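Local coordinates for RING finger protein unkempt homolog (Mus musculus, PDB 5ELH) that binds specific RNA sequences through clustered CCCH zinc fingers and represses translation to shape the early morphology of cortical neurons, at residues Y132-R135 with E136-A139. Residues are numbered along the deposited sequence; the frame is centred on the assembly and turned at random.
Sequences YDIR and ELQA
Tyr132, one residue before the N-cap of helix 134-142, packs its CB against Leu137 CD2 at 3.6 Å, and the two side chains cross at about a right angle. The carboxylate of Glu136 stands at the ring edge, perpendicular to the ring, with Glu136 OE1 in the ring plane and 3.7 Å from Tyr132 CD1. Glu136 reaches it with CG anti to the backbone N (chi1 -168°) and a chain extended beyond CG. Its OE2 forms a salt bridge with Arg94, which also touches Tyr132.

Backbone bonds start the helix, which follows the third zinc site (Cys101, Cys111, Cys118, His122) in sequence and ends the modelled chain. Leu137 N donates to Asp133 O at 3.1 Å, Gln138 N to Ile134 O, and Ala139 N to Arg135 O.

Asp133 OD1, at the N-cap, accepts from Arg135 N at 2.7 Å through its anti lone pair. Arg135 then bends at chi3 (-67°) and grips the same carboxylate side-on. Arg135 NE donates to Asp133 OD1 at 2.9 Å, and Arg135 NH2 to Asp133 OD2 at 2.8 Å, together a salt bridge. OD2 also accepts from Phe53 N.

The buried Asp133 carboxylate thus has four N-H donors, which probably favour its charged form. It caps the helix and ties it to the loop at Thr52 and Phe53.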
loop_
_atom_site.group_PDB
_atom_site.type_symbol
_atom_site.label_atom_id
_atom_site.label_comp_id
_atom_site.label_asym_id
_atom_site.label_seq_id
_atom_site.Cartn_x
_atom_site.Cartn_y
_atom_site.Cartn_z
ATOM N N TYR A 132 -8.533 -2.875 -20.045
ATOM C CA TYR A 132 -9.408 -3.851 -20.662
ATOM C C TYR A 132 -8.766 -5.237 -20.635
ATOM O O TYR A 132 -7.552 -5.368 -20.810
ATOM C CB TYR A 132 -9.662 -3.472 -22.120
ATOM C CG TYR A 132 -10.453 -2.195 -22.350
ATOM C CD1 TYR A 132 -11.837 -2.193 -22.274
ATOM C CD2 TYR A 132 -9.817 -1.011 -22.694
ATOM C CE1 TYR A 132 -12.570 -1.040 -22.514
ATOM C CE2 TYR A 132 -10.543 0.151 -22.939
ATOM C CZ TYR A 132 -11.918 0.125 -22.851
ATOM O OH TYR A 132 -12.652 1.270 -23.082
ATOM N N ASP A 133 -9.595 -6.253 -20.422
ATOM C CA ASP A 133 -9.211 -7.658 -20.628
ATOM C C ASP A 133 -8.904 -7.866 -22.123
ATOM O O ASP A 133 -9.633 -7.363 -22.984
ATOM C CB ASP A 133 -10.369 -8.556 -20.187
ATOM C CG ASP A 133 -10.033 -10.037 -20.233
ATOM O OD1 ASP A 133 -9.856 -10.576 -21.346
ATOM O OD2 ASP A 133 -9.982 -10.675 -19.160
ATOM N N ILE A 134 -7.827 -8.584 -22.428
ATOM C CA ILE A 134 -7.430 -8.823 -23.816
ATOM C C ILE A 134 -8.610 -9.358 -24.641
ATOM O O ILE A 134 -8.736 -9.043 -25.833
ATOM C CB ILE A 134 -6.196 -9.772 -23.921
ATOM C CG1 ILE A 134 -5.732 -9.934 -25.381
ATOM C CG2 ILE A 134 -6.509 -11.125 -23.316
ATOM C CD1 ILE A 134 -5.184 -8.671 -26.006
ATOM N N ARG A 135 -9.492 -10.127 -24.007
ATOM C CA ARG A 135 -10.694 -10.601 -24.686
ATOM C C ARG A 135 -11.591 -9.455 -25.129
ATOM O O ARG A 135 -12.068 -9.447 -26.266
ATOM C CB ARG A 135 -11.480 -11.563 -23.806
ATOM C CG ARG A 135 -10.869 -12.939 -23.766
ATOM C CD ARG A 135 -11.434 -13.766 -22.645
ATOM N NE ARG A 135 -11.057 -13.235 -21.339
ATOM C CZ ARG A 135 -11.251 -13.880 -20.198
ATOM N NH1 ARG A 135 -11.830 -15.072 -20.210
ATOM N NH2 ARG A 135 -10.868 -13.333 -19.057
ATOM N N GLU A 136 -11.817 -8.484 -24.252
ATOM C CA GLU A 136 -12.698 -7.379 -24.612
ATOM C C GLU A 136 -12.057 -6.532 -25.708
ATOM O O GLU A 136 -12.747 -6.029 -26.602
ATOM C CB GLU A 136 -13.065 -6.524 -23.402
ATOM C CG GLU A 136 -14.200 -5.562 -23.720
ATOM C CD GLU A 136 -14.625 -4.712 -22.537
ATOM O OE1 GLU A 136 -14.112 -4.941 -21.418
ATOM O OE2 GLU A 136 -15.466 -3.802 -22.739
ATOM N N LEU A 137 -10.738 -6.387 -25.658
ATOM C CA LEU A 137 -10.024 -5.678 -26.715
ATOM C C LEU A 137 -10.251 -6.340 -28.080
ATOM O O LEU A 137 -10.366 -5.652 -29.101
ATOM C CB LEU A 137 -8.526 -5.589 -26.402
ATOM C CG LEU A 137 -8.136 -4.693 -25.222
ATOM C CD1 LEU A 137 -6.660 -4.846 -24.890
ATOM C CD2 LEU A 137 -8.457 -3.225 -25.512
ATOM N N GLN A 138 -10.320 -7.671 -28.105
ATOM C CA GLN A 138 -10.543 -8.389 -29.358
ATOM C C GLN A 138 -11.945 -8.139 -29.885
ATOM O O GLN A 138 -12.127 -7.845 -31.059
ATOM C CB GLN A 138 -10.351 -9.896 -29.178
ATOM C CG GLN A 138 -8.912 -10.355 -29.211
ATOM C CD GLN A 138 -8.791 -11.863 -29.132
ATOM O OE1 GLN A 138 -8.980 -12.565 -30.131
ATOM N NE2 GLN A 138 -8.477 -12.373 -27.938
ATOM N N ALA A 139 -12.935 -8.264 -29.009
ATOM C CA ALA A 139 -14.323 -8.118 -29.421
ATOM C C ALA A 139 -14.620 -6.676 -29.819
ATOM O O ALA A 139 -15.381 -6.433 -30.753
ATOM C CB ALA A 139 -15.249 -8.563 -28.311
#